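General stress protein 26 (Bacillus anthracis, PDB 3EC6) is of unknown function but binds flavin-adenine dinucleotide in a split-barrel fold of the pyridoxamine 5'-phosphate oxidase family and may have a flavin-dependent role in the stress response. Local coordinates at residues A[4-7]-A[8-12]; A[22-26]-A[27-31]; A[45-48]-A[49-52]. One frame throughout, in Å; residues are numbered along the deposited sequence. Where two conformers were deposited one is given.

Interaction 1 of 3, residues A[4-7]-A[8-12]; sequences LKEK and ITTII
Leu-4 and Ile-8, one helical turn apart, meet on the inner side of helix 4-13, where CD1 of Ile-8 comes within 3.8 Å of Leu-4 CG and equally near its CD1. Both side chains contribute a branch to this contact: Leu-4 swings CG trans to its own backbone N (chi1 -179°), which carries the isobutyl group forward to its neighbour, while Ile-8 sends CG1 and CD1 back past the carbonyl of Leu-4. That carbonyl takes the amide of Ile-8, N to O 2.9 Å, the first of four i to i+4 bonds that link 4-7 to 8-12. The fourth, from Ile-11 N to Lys-7 O, is longer at 3.3 Å.

Two of the carbonyls are shared with a hydroxyl. Lys-5 O receives both the amide of Thr-9 and its OG1, the latter at 2.9 Å; Glu-6 O does the same for Thr-10, whose OG1 is 2.7 Å away. In each pair the amide and hydroxyl arrive from opposite faces of the carbonyl plane. With chi1 at -60° and -64°, each threonine folds its oxygen back toward the preceding turn and directs CG2 away from its own backbone N.

Farther out, the apolar side lies against the sheet: Leu-4 touches Tyr-125, and Ile-8 reaches Ile-78, Ile-123 and Leu-137, with Phe-40 beside it. Lys-7 ties the helix to strand 135-138 through a salt bridge from its NZ to Glu-135. The helix is thus amphipathic: aliphatic groups pack on the sheet and on Phe-40 of a loop, while both threonine hydroxyls are satisfied by the helix's own carbonyls on the more exposed side.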
loop_
_atom_site.group_PDB
_atom_site.type_symbol
_atom_site.label_atom_id
_atom_site.label_comp_id
_atom_site.label_asym_id
_atom_site.label_seq_id
_atom_site.Cartn_x
_atom_site.Cartn_y
_atom_site.Cartn_z
ATOM N N LEU A 4 -18.854 12.641 -8.964
ATOM C CA LEU A 4 -18.003 11.909 -8.011
ATOM C C LEU A 4 -18.324 10.436 -7.918
ATOM O O LEU A 4 -17.419 9.614 -7.991
ATOM C CB LEU A 4 -18.035 12.549 -6.619
ATOM C CG LEU A 4 -17.161 11.893 -5.542
ATOM C CD1 LEU A 4 -15.689 12.001 -5.908
ATOM C CD2 LEU A 4 -17.367 12.550 -4.229
ATOM N N LYS A 5 -19.597 10.063 -7.712
ATOM C CA LYS A 5 -19.929 8.638 -7.672
ATOM C C LYS A 5 -19.537 7.966 -8.949
ATOM O O LYS A 5 -19.066 6.863 -8.936
ATOM C CB LYS A 5 -21.407 8.340 -7.403
ATOM C CG LYS A 5 -21.855 8.534 -5.985
ATOM C CD LYS A 5 -23.285 8.077 -5.858
ATOM C CE LYS A 5 -23.899 8.661 -4.636
ATOM N NZ LYS A 5 -23.615 7.824 -3.476
ATOM N N GLU A 6 -19.748 8.641 -10.080
ATOM C CA GLU A 6 -19.351 8.039 -11.337
ATOM C C GLU A 6 -17.823 7.929 -11.480
ATOM O O GLU A 6 -17.334 6.906 -11.944
ATOM C CB GLU A 6 -19.926 8.838 -12.509
ATOM C CG GLU A 6 -19.464 8.329 -13.835
ATOM C CD GLU A 6 -20.289 8.909 -14.992
ATOM O OE1 GLU A 6 -20.991 9.934 -14.795
ATOM O OE2 GLU A 6 -20.227 8.320 -16.093
ATOM N N LYS A 7 -17.104 8.975 -11.082
ATOM C CA LYS A 7 -15.621 8.973 -11.092
ATOM C C LYS A 7 -15.111 7.810 -10.259
ATOM O O LYS A 7 -14.190 7.098 -10.671
ATOM C CB LYS A 7 -15.041 10.286 -10.533
ATOM C CG LYS A 7 -15.018 11.586 -11.451
ATOM C CD LYS A 7 -14.671 12.846 -10.579
ATOM C CE LYS A 7 -14.211 14.046 -11.405
ATOM N NZ LYS A 7 -14.155 15.266 -10.567
ATOM N N ILE A 8 -15.717 7.600 -9.079
ATOM C CA ILE A 8 -15.319 6.484 -8.198
ATOM C C ILE A 8 -15.647 5.126 -8.781
ATOM O O ILE A 8 -14.834 4.228 -8.785
ATOM C CB ILE A 8 -15.918 6.656 -6.738
ATOM C CG1 ILE A 8 -15.267 7.884 -6.091
ATOM C CG2 ILE A 8 -15.679 5.380 -5.924
ATOM C CD1 ILE A 8 -15.988 8.377 -4.861
ATOM N N THR A 9 -16.860 4.977 -9.316
ATOM C CA THR A 9 -17.268 3.723 -9.926
ATOM C C THR A 9 -16.376 3.308 -11.130
ATOM O O THR A 9 -16.060 2.101 -11.261
ATOM C CB THR A 9 -18.743 3.798 -10.363
ATOM O OG1 THR A 9 -19.559 4.063 -9.210
ATOM C CG2 THR A 9 -19.157 2.482 -10.940
ATOM N N THR A 10 -15.980 4.323 -11.891
ATOM C CA THR A 10 -15.049 4.230 -13.040
ATOM C C THR A 10 -13.759 3.546 -12.556
ATOM O O THR A 10 -13.280 2.556 -13.161
ATOM C CB THR A 10 -14.771 5.632 -13.638
ATOM O OG1 THR A 10 -15.978 6.207 -14.186
ATOM C CG2 THR A 10 -13.712 5.580 -14.713
ATOM N N ILE A 11 -13.241 4.038 -11.419
ATOM C CA ILE A 11 -12.018 3.469 -10.854
ATOM C C ILE A 11 -12.266 2.065 -10.402
ATOM O O ILE A 11 -11.508 1.149 -10.736
ATOM C CB ILE A 11 -11.411 4.354 -9.715
ATOM C CG1 ILE A 11 -10.962 5.726 -10.249
ATOM C CG2 ILE A 11 -10.233 3.644 -9.050
ATOM C CD1 ILE A 11 -9.827 5.657 -11.264
ATOM N N ILE A 12 -13.316 1.861 -9.605
ATOM C CA ILE A 12 -13.664 0.549 -9.131
ATOM C C ILE A 12 -13.975 -0.423 -10.339
ATOM O O ILE A 12 -13.721 -1.595 -10.212
ATOM C CB ILE A 12 -14.800 0.630 -8.052
ATOM C CG1 ILE A 12 -14.292 1.344 -6.785
ATOM C CG2 ILE A 12 -15.330 -0.758 -7.622
ATOM C CD1 ILE A 12 -15.491 1.858 -5.958
#

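Interaction 2 of 3, residues A[22-26]-A[27-31]; sequences TVRND and KPHSA. With FAD (flavin-adenine dinucleotide), chain B.
Arg-24 and His-29 stack flat on each other, guanidinium on imidazole, with centres 3.7 Å apart and planes inclined by 24°. NH1 lies over one face of the ring, displaced toward its rim near CD2. A bend at chi3 (-56°) turns the end of the arginine, otherwise extended, alongside the histidine.

Polar bonds carry this pair onto FAD. Arg-24 NH2 donates to phosphate oxygen O1P at 2.7 Å, and NH1 adds a weak bond to the same atom. The imidazole offers its edge to the adenosine ribose, giving the proton on NE2 to O3B at 2.9 Å, with a weak hydrogen bond to O2B. With ND1 engaged by Lys-52, both ring nitrogens are used, which should hold the ring in its rotation. Arg-24 NE makes a salt bridge with Asp-55, which also bonds to Thr-22 OG1.

Backbone bonds form the antiparallel ladder. Thr-22 and His-29 are a hydrogen-bonded pair, with N of Thr-22 to O of His-29 at 2.8 Å and the reciprocal bond at 2.9 Å; Val-23 faces Pro-28 as a non-hydrogen-bonded pair. Nearer the turn, Arg-24 N reaches Lys-27 O at 2.7 Å.

This is the end of the beta hairpin of strands 17-24 and 27-38. Helix 51-58 packs against its Thr-22 and Arg-24 side, while Val-23 and Pro-28 pack on Pro-28 and Thr-22 of the second subunit.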
loop_
_atom_site.group_PDB
_atom_site.type_symbol
_atom_site.label_atom_id
_atom_site.label_comp_id
_atom_site.label_asym_id
_atom_site.label_seq_id
_atom_site.Cartn_x
_atom_site.Cartn_y
_atom_site.Cartn_z
ATOM N N THR A 22 -3.588 -3.219 6.477
ATOM C CA THR A 22 -4.161 -3.609 7.759
ATOM C C THR A 22 -3.159 -3.258 8.842
ATOM O O THR A 22 -2.035 -2.776 8.553
ATOM C CB THR A 22 -4.375 -5.154 7.811
ATOM O OG1 THR A 22 -3.147 -5.802 7.382
ATOM C CG2 THR A 22 -5.527 -5.583 6.877
ATOM N N VAL A 23 -3.593 -3.395 10.108
ATOM C CA VAL A 23 -2.688 -3.264 11.258
ATOM C C VAL A 23 -2.404 -4.649 11.816
ATOM O O VAL A 23 -3.345 -5.431 12.006
ATOM C CB VAL A 23 -3.314 -2.408 12.360
ATOM C CG1 VAL A 23 -2.338 -2.299 13.569
ATOM C CG2 VAL A 23 -3.674 -1.060 11.831
ATOM N N ARG A 24 -1.123 -4.952 12.043
ATOM C CA ARG A 24 -0.620 -6.311 12.375
ATOM C C ARG A 24 0.274 -6.091 13.561
ATOM O O ARG A 24 1.407 -5.602 13.427
ATOM C CB ARG A 24 0.191 -6.927 11.216
ATOM C CG ARG A 24 0.806 -8.318 11.539
ATOM C CD ARG A 24 1.299 -9.080 10.318
ATOM N NE ARG A 24 0.235 -9.224 9.359
ATOM C CZ ARG A 24 0.370 -9.641 8.096
ATOM N NH1 ARG A 24 1.551 -10.034 7.616
ATOM N NH2 ARG A 24 -0.711 -9.689 7.338
ATOM N N ASN A 25 -0.238 -6.417 14.733
ATOM C CA ASN A 25 0.561 -6.263 15.944
ATOM C C ASN A 25 1.062 -4.830 16.137
ATOM O O ASN A 25 2.256 -4.598 16.415
ATOM C CB ASN A 25 1.752 -7.220 15.878
ATOM C CG ASN A 25 1.342 -8.644 16.024
ATOM O OD1 ASN A 25 0.454 -8.967 16.823
ATOM N ND2 ASN A 25 1.965 -9.520 15.235
ATOM N N ASP A 26 0.165 -3.863 15.921
ATOM C CA ASP A 26 0.486 -2.458 16.150
ATOM C C ASP A 26 1.524 -1.914 15.113
ATOM O O ASP A 26 2.240 -0.945 15.347
ATOM C CB ASP A 26 0.989 -2.333 17.580
ATOM C CG ASP A 26 0.772 -0.964 18.174
ATOM O OD1 ASP A 26 0.012 -0.160 17.592
ATOM O OD2 ASP A 26 1.370 -0.686 19.247
ATOM N N LYS A 27 1.596 -2.569 13.960
ATOM C CA LYS A 27 2.441 -2.104 12.855
ATOM C C LYS A 27 1.627 -2.214 11.565
ATOM O O LYS A 27 0.720 -3.051 11.479
ATOM C CB LYS A 27 3.666 -3.002 12.724
ATOM C CG LYS A 27 4.495 -3.031 14.000
ATOM C CD LYS A 27 5.749 -3.849 13.787
ATOM C CE LYS A 27 5.512 -5.195 13.174
ATOM N NZ LYS A 27 6.798 -5.992 13.280
ATOM N N PRO A 28 1.908 -1.346 10.588
ATOM C CA PRO A 28 1.155 -1.424 9.340
ATOM C C PRO A 28 1.665 -2.571 8.450
ATOM O O PRO A 28 2.852 -2.939 8.462
ATOM C CB PRO A 28 1.440 -0.071 8.662
ATOM C CG PRO A 28 2.897 0.234 9.115
ATOM C CD PRO A 28 3.048 -0.410 10.537
ATOM N N HIS A 29 0.746 -3.136 7.686
ATOM C CA HIS A 29 1.093 -4.155 6.692
ATOM C C HIS A 29 0.270 -3.910 5.456
ATOM O O HIS A 29 -0.948 -3.708 5.547
ATOM C CB HIS A 29 0.775 -5.545 7.195
ATOM C CG HIS A 29 1.115 -6.600 6.190
ATOM N ND1 HIS A 29 0.223 -7.037 5.224
ATOM C CD2 HIS A 29 2.273 -7.279 5.976
ATOM C CE1 HIS A 29 0.810 -7.967 4.485
ATOM N NE2 HIS A 29 2.054 -8.133 4.928
ATOM N N SER A 30 0.892 -4.038 4.298
ATOM C CA SER A 30 0.194 -3.819 3.038
ATOM C C SER A 30 0.486 -4.964 2.087
ATOM O O SER A 30 1.590 -5.458 2.035
ATOM C CB SER A 30 0.649 -2.529 2.379
ATOM O OG SER A 30 0.206 -1.414 3.124
ATOM N N ALA A 31 -0.502 -5.321 1.279
ATOM C CA ALA A 31 -0.336 -6.403 0.304
ATOM C C ALA A 31 -1.069 -6.004 -0.971
ATOM O O ALA A 31 -2.143 -5.379 -0.925
ATOM C CB ALA A 31 -0.914 -7.716 0.852
HETATM P PA FAD B . 0.550 -14.518 4.263
HETATM O O1A FAD B . -0.472 -14.983 5.289
HETATM O O2A FAD B . 0.879 -15.561 3.211
HETATM O O5B FAD B . 2.002 -14.192 4.950
HETATM C C5B FAD B . 2.960 -13.566 4.130
HETATM C C4B FAD B . 3.274 -12.280 4.866
HETATM O O4B FAD B . 4.041 -12.613 6.042
HETATM C C3B FAD B . 4.093 -11.354 3.973
HETATM O O3B FAD B . 3.276 -10.324 3.418
HETATM C C2B FAD B . 5.224 -10.912 4.902
HETATM O O2B FAD B . 4.893 -9.690 5.540
HETATM C C1B FAD B . 5.323 -12.010 5.962
HETATM N N9A FAD B . 6.319 -13.042 5.581
HETATM C C8A FAD B . 6.700 -13.370 4.299
HETATM N N7A FAD B . 7.638 -14.348 4.356
HETATM C C5A FAD B . 7.854 -14.664 5.647
HETATM C C6A FAD B . 8.715 -15.596 6.225
HETATM N N6A FAD B . 9.692 -16.128 5.475
HETATM N N1A FAD B . 8.739 -15.691 7.607
HETATM C C2A FAD B . 7.919 -14.880 8.388
HETATM N N3A FAD B . 7.064 -13.955 7.797
HETATM C C4A FAD B . 7.035 -13.855 6.437
HETATM N N1 FAD B . -3.298 -12.977 -2.656
HETATM C C2 FAD B . -4.611 -13.323 -2.413
HETATM O O2 FAD B . -4.784 -14.141 -1.504
HETATM N N3 FAD B . -5.647 -12.746 -3.109
HETATM C C4 FAD B . -5.396 -11.833 -4.111
HETATM O O4 FAD B . -6.358 -11.312 -4.746
HETATM C C4X FAD B . -4.060 -11.513 -4.426
HETATM N N5 FAD B . -3.807 -10.608 -5.444
HETATM C C5X FAD B . -2.484 -10.308 -5.743
HETATM C C6 FAD B . -2.260 -9.404 -6.799
HETATM C C7 FAD B . -0.928 -9.077 -7.073
HETATM C C7M FAD B . -0.670 -8.116 -8.210
HETATM C C8 FAD B . 0.136 -9.632 -6.329
HETATM C C8M FAD B . 1.590 -9.272 -6.593
HETATM C C9 FAD B . -0.112 -10.490 -5.250
HETATM C C9A FAD B . -1.444 -10.846 -4.963
HETATM N N10 FAD B . -1.710 -11.717 -3.913
HETATM C C10 FAD B . -3.035 -12.071 -3.662
HETATM C "C1'" FAD B . -0.674 -12.231 -2.968
HETATM C "C2'" FAD B . -0.568 -11.423 -1.665
HETATM O "O2'" FAD B . -0.236 -10.058 -1.934
HETATM C "C3'" FAD B . 0.578 -12.017 -0.843
HETATM O "O3'" FAD B . 0.263 -13.407 -0.646
HETATM C "C4'" FAD B . 0.738 -11.312 0.497
HETATM O "O4'" FAD B . 1.988 -11.681 1.163
HETATM C "C5'" FAD B . -0.444 -11.650 1.422
HETATM O "O5'" FAD B . -0.233 -11.029 2.682
HETATM P P FAD B . -0.632 -11.938 3.952
HETATM O O1P FAD B . -0.116 -11.320 5.247
HETATM O O2P FAD B . -2.073 -12.361 3.930
HETATM O O3P FAD B . 0.279 -13.175 3.500
#

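Interaction 3 of 3, residues A[45-48]-A[49-52]; sequences ATDR and QSKK. With FAD (flavin-adenine dinucleotide), chain B.
Strand 41-47 ends in a type I beta turn from Asp-47 to Ser-50, closed by Ser-50 N to Asp-47 O at 3.0 Å, and the chain then enters helix 51-58 with Ser-50 at the N-cap position. In the conformer of Ser-50 described here, one of two, the hydroxyl turns back instead of capping the helix: OG also donates to Asp-47 O, 2.9 Å away, a second bond less certain than that of the amide. The amide comes from well above the carbonyl plane and the hydroxyl lies nearer to it.

An Asx turn overlaps the beta turn. The chi1 of Asp-47, 172°, sets its carboxylate beside the carbonyl carbon, which brings OD2 to the amide N of Gln-49 at 2.8 Å, in a bent bond (137°) met from above the carboxylate plane. A water bridges the carbonyls of Arg-48 and Ser-50, donating to each. Gln-49 folds its amide back so that OE1 rests near CG of Arg-48, whose guanidinium pairs with Glu-88.

FAD is gripped at both ends of this segment pair. On the strand, the flavin N3 donates to Ala-45 O at 2.8 Å in a nearly straight bond (175°), and Thr-46 OG1 gives its proton to flavin O2 at 2.7 Å. On the helix, Lys-51 N donates to FAD O1A at 2.7 Å, and Lys-52 N to FAD O2P at 3.2 Å.

The pyrimidine edge of the flavin is therefore read by a carbonyl and a hydroxyl, while the diphosphate is held by amides of the helix's first turn. The positive end of the helix dipole would probably add to their pull on the phosphates, and the turn's internal bonds probably help to hold strand and helix end at the spacing the cofactor needs.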
loop_
_atom_site.group_PDB
_atom_site.type_symbol
_atom_site.label_atom_id
_atom_site.label_comp_id
_atom_site.label_asym_id
_atom_site.label_seq_id
_atom_site.Cartn_x
_atom_site.Cartn_y
_atom_site.Cartn_z
ATOM N N ALA A 45 -10.685 -11.882 -2.617
ATOM C CA ALA A 45 -10.670 -13.329 -2.446
ATOM C C ALA A 45 -9.327 -13.721 -1.895
ATOM O O ALA A 45 -8.270 -13.286 -2.417
ATOM C CB ALA A 45 -10.939 -13.992 -3.807
ATOM N N THR A 46 -9.319 -14.545 -0.840
ATOM C CA THR A 46 -8.052 -14.963 -0.256
ATOM C C THR A 46 -8.199 -16.314 0.437
ATOM O O THR A 46 -9.327 -16.860 0.523
ATOM C CB THR A 46 -7.409 -13.857 0.648
ATOM O OG1 THR A 46 -6.034 -14.174 0.852
ATOM C CG2 THR A 46 -8.136 -13.737 1.981
ATOM N N ASP A 47 -7.088 -16.801 0.974
ATOM C CA ASP A 47 -7.087 -18.058 1.718
ATOM C C ASP A 47 -7.435 -17.729 3.169
ATOM O O ASP A 47 -6.953 -16.712 3.751
ATOM C CB ASP A 47 -5.671 -18.646 1.637
ATOM C CG ASP A 47 -5.481 -19.860 2.544
ATOM O OD1 ASP A 47 -5.810 -20.980 2.136
ATOM O OD2 ASP A 47 -4.976 -19.676 3.681
ATOM N N ARG A 48 -8.262 -18.580 3.777
ATOM C CA ARG A 48 -8.722 -18.284 5.149
ATOM C C ARG A 48 -7.627 -18.315 6.222
ATOM O O ARG A 48 -7.810 -17.711 7.284
ATOM C CB ARG A 48 -9.883 -19.165 5.567
ATOM C CG ARG A 48 -9.504 -20.536 5.889
ATOM C CD ARG A 48 -10.666 -21.183 6.703
ATOM N NE ARG A 48 -11.820 -21.452 5.843
ATOM C CZ ARG A 48 -13.044 -20.924 5.995
ATOM N NH1 ARG A 48 -13.347 -20.046 6.973
ATOM N NH2 ARG A 48 -13.981 -21.262 5.127
ATOM N N GLN A 49 -6.485 -18.916 5.915
ATOM C CA GLN A 49 -5.367 -18.891 6.847
ATOM C C GLN A 49 -4.411 -17.699 6.665
ATOM O O GLN A 49 -3.377 -17.626 7.363
ATOM C CB GLN A 49 -4.597 -20.217 6.793
ATOM C CG GLN A 49 -5.427 -21.457 7.096
ATOM C CD GLN A 49 -6.208 -21.349 8.409
ATOM O OE1 GLN A 49 -7.329 -21.841 8.497
ATOM N NE2 GLN A 49 -5.615 -20.718 9.423
ATOM N N SER A 50 -4.755 -16.791 5.761
ATOM C CA SER A 50 -3.975 -15.587 5.499
ATOM C C SER A 50 -3.758 -14.751 6.745
ATOM O O SER A 50 -4.647 -14.621 7.579
ATOM C CB SER A 50 -4.701 -14.742 4.452
ATOM O OG SER A 50 -4.472 -15.304 3.201
ATOM N N LYS A 51 -2.555 -14.192 6.866
ATOM C CA LYS A 51 -2.282 -13.274 7.959
ATOM C C LYS A 51 -3.167 -12.035 7.865
ATOM O O LYS A 51 -3.489 -11.466 8.873
ATOM C CB LYS A 51 -0.796 -12.911 8.053
ATOM C CG LYS A 51 0.086 -14.034 8.580
ATOM C CD LYS A 51 1.567 -13.614 8.355
ATOM C CE LYS A 51 2.528 -14.801 8.324
ATOM N NZ LYS A 51 2.593 -15.463 9.652
ATOM N N LYS A 52 -3.586 -11.648 6.658
ATOM C CA LYS A 52 -4.499 -10.498 6.546
ATOM C C LYS A 52 -5.802 -10.809 7.256
ATOM O O LYS A 52 -6.410 -9.942 7.847
ATOM C CB LYS A 52 -4.808 -10.157 5.089
ATOM C CG LYS A 52 -3.600 -9.825 4.251
ATOM C CD LYS A 52 -2.836 -8.606 4.803
ATOM C CE LYS A 52 -3.063 -7.374 4.037
ATOM N NZ LYS A 52 -2.366 -6.230 4.678
HETATM P PA FAD B . 0.550 -14.518 4.263
HETATM O O1A FAD B . -0.472 -14.983 5.289
HETATM O O2A FAD B . 0.879 -15.561 3.211
HETATM O O5B FAD B . 2.002 -14.192 4.950
HETATM C C5B FAD B . 2.960 -13.566 4.130
HETATM C C4B FAD B . 3.274 -12.280 4.866
HETATM O O4B FAD B . 4.041 -12.613 6.042
HETATM C C3B FAD B . 4.093 -11.354 3.973
HETATM O O3B FAD B . 3.276 -10.324 3.418
HETATM C C2B FAD B . 5.224 -10.912 4.902
HETATM O O2B FAD B . 4.893 -9.690 5.540
HETATM C C1B FAD B . 5.323 -12.010 5.962
HETATM N N9A FAD B . 6.319 -13.042 5.581
HETATM C C8A FAD B . 6.700 -13.370 4.299
HETATM N N7A FAD B . 7.638 -14.348 4.356
HETATM C C5A FAD B . 7.854 -14.664 5.647
HETATM C C6A FAD B . 8.715 -15.596 6.225
HETATM N N6A FAD B . 9.692 -16.128 5.475
HETATM N N1A FAD B . 8.739 -15.691 7.607
HETATM C C2A FAD B . 7.919 -14.880 8.388
HETATM N N3A FAD B . 7.064 -13.955 7.797
HETATM C C4A FAD B . 7.035 -13.855 6.437
HETATM N N1 FAD B . -3.298 -12.977 -2.656
HETATM C C2 FAD B . -4.611 -13.323 -2.413
HETATM O O2 FAD B . -4.784 -14.141 -1.504
HETATM N N3 FAD B . -5.647 -12.746 -3.109
HETATM C C4 FAD B . -5.396 -11.833 -4.111
HETATM O O4 FAD B . -6.358 -11.312 -4.746
HETATM C C4X FAD B . -4.060 -11.513 -4.426
HETATM N N5 FAD B . -3.807 -10.608 -5.444
HETATM C C5X FAD B . -2.484 -10.308 -5.743
HETATM C C6 FAD B . -2.260 -9.404 -6.799
HETATM C C7 FAD B . -0.928 -9.077 -7.073
HETATM C C7M FAD B . -0.670 -8.116 -8.210
HETATM C C8 FAD B . 0.136 -9.632 -6.329
HETATM C C8M FAD B . 1.590 -9.272 -6.593
HETATM C C9 FAD B . -0.112 -10.490 -5.250
HETATM C C9A FAD B . -1.444 -10.846 -4.963
HETATM N N10 FAD B . -1.710 -11.717 -3.913
HETATM C C10 FAD B . -3.035 -12.071 -3.662
HETATM C "C1'" FAD B . -0.674 -12.231 -2.968
HETATM C "C2'" FAD B . -0.568 -11.423 -1.665
HETATM O "O2'" FAD B . -0.236 -10.058 -1.934
HETATM C "C3'" FAD B . 0.578 -12.017 -0.843
HETATM O "O3'" FAD B . 0.263 -13.407 -0.646
HETATM C "C4'" FAD B . 0.738 -11.312 0.497
HETATM O "O4'" FAD B . 1.988 -11.681 1.163
HETATM C "C5'" FAD B . -0.444 -11.650 1.422
HETATM O "O5'" FAD B . -0.233 -11.029 2.682
HETATM P P FAD B . -0.632 -11.938 3.952
HETATM O O1P FAD B . -0.116 -11.320 5.247
HETATM O O2P FAD B . -2.073 -12.361 3.930
HETATM O O3P FAD B . 0.279 -13.175 3.500
HETATM O O HOH W 1 -6.014 -16.428 9.249
#

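Interactions 2 and 3 converge on one FAD, their centres 14 Å apart. Lys-52 joins them directly: its NZ lies 2.8 Å from both His-29 ND1 and Thr-22 OG1, probable hydrogen bonds, and Lys-51 CB and Lys-52 CD pack against Arg-24 NH2. The hairpin thus supplies side chains to the ribose and one phosphate, the strand-to-helix turn supplies backbone amides to both phosphates, and Glu-79 of the second subunit adds a further bond. Interaction 1 stands apart on the other side of the chain's centre, about 27 Å from either of the others between centres; the side chain of Leu-4 is about 10 Å from a different FAD.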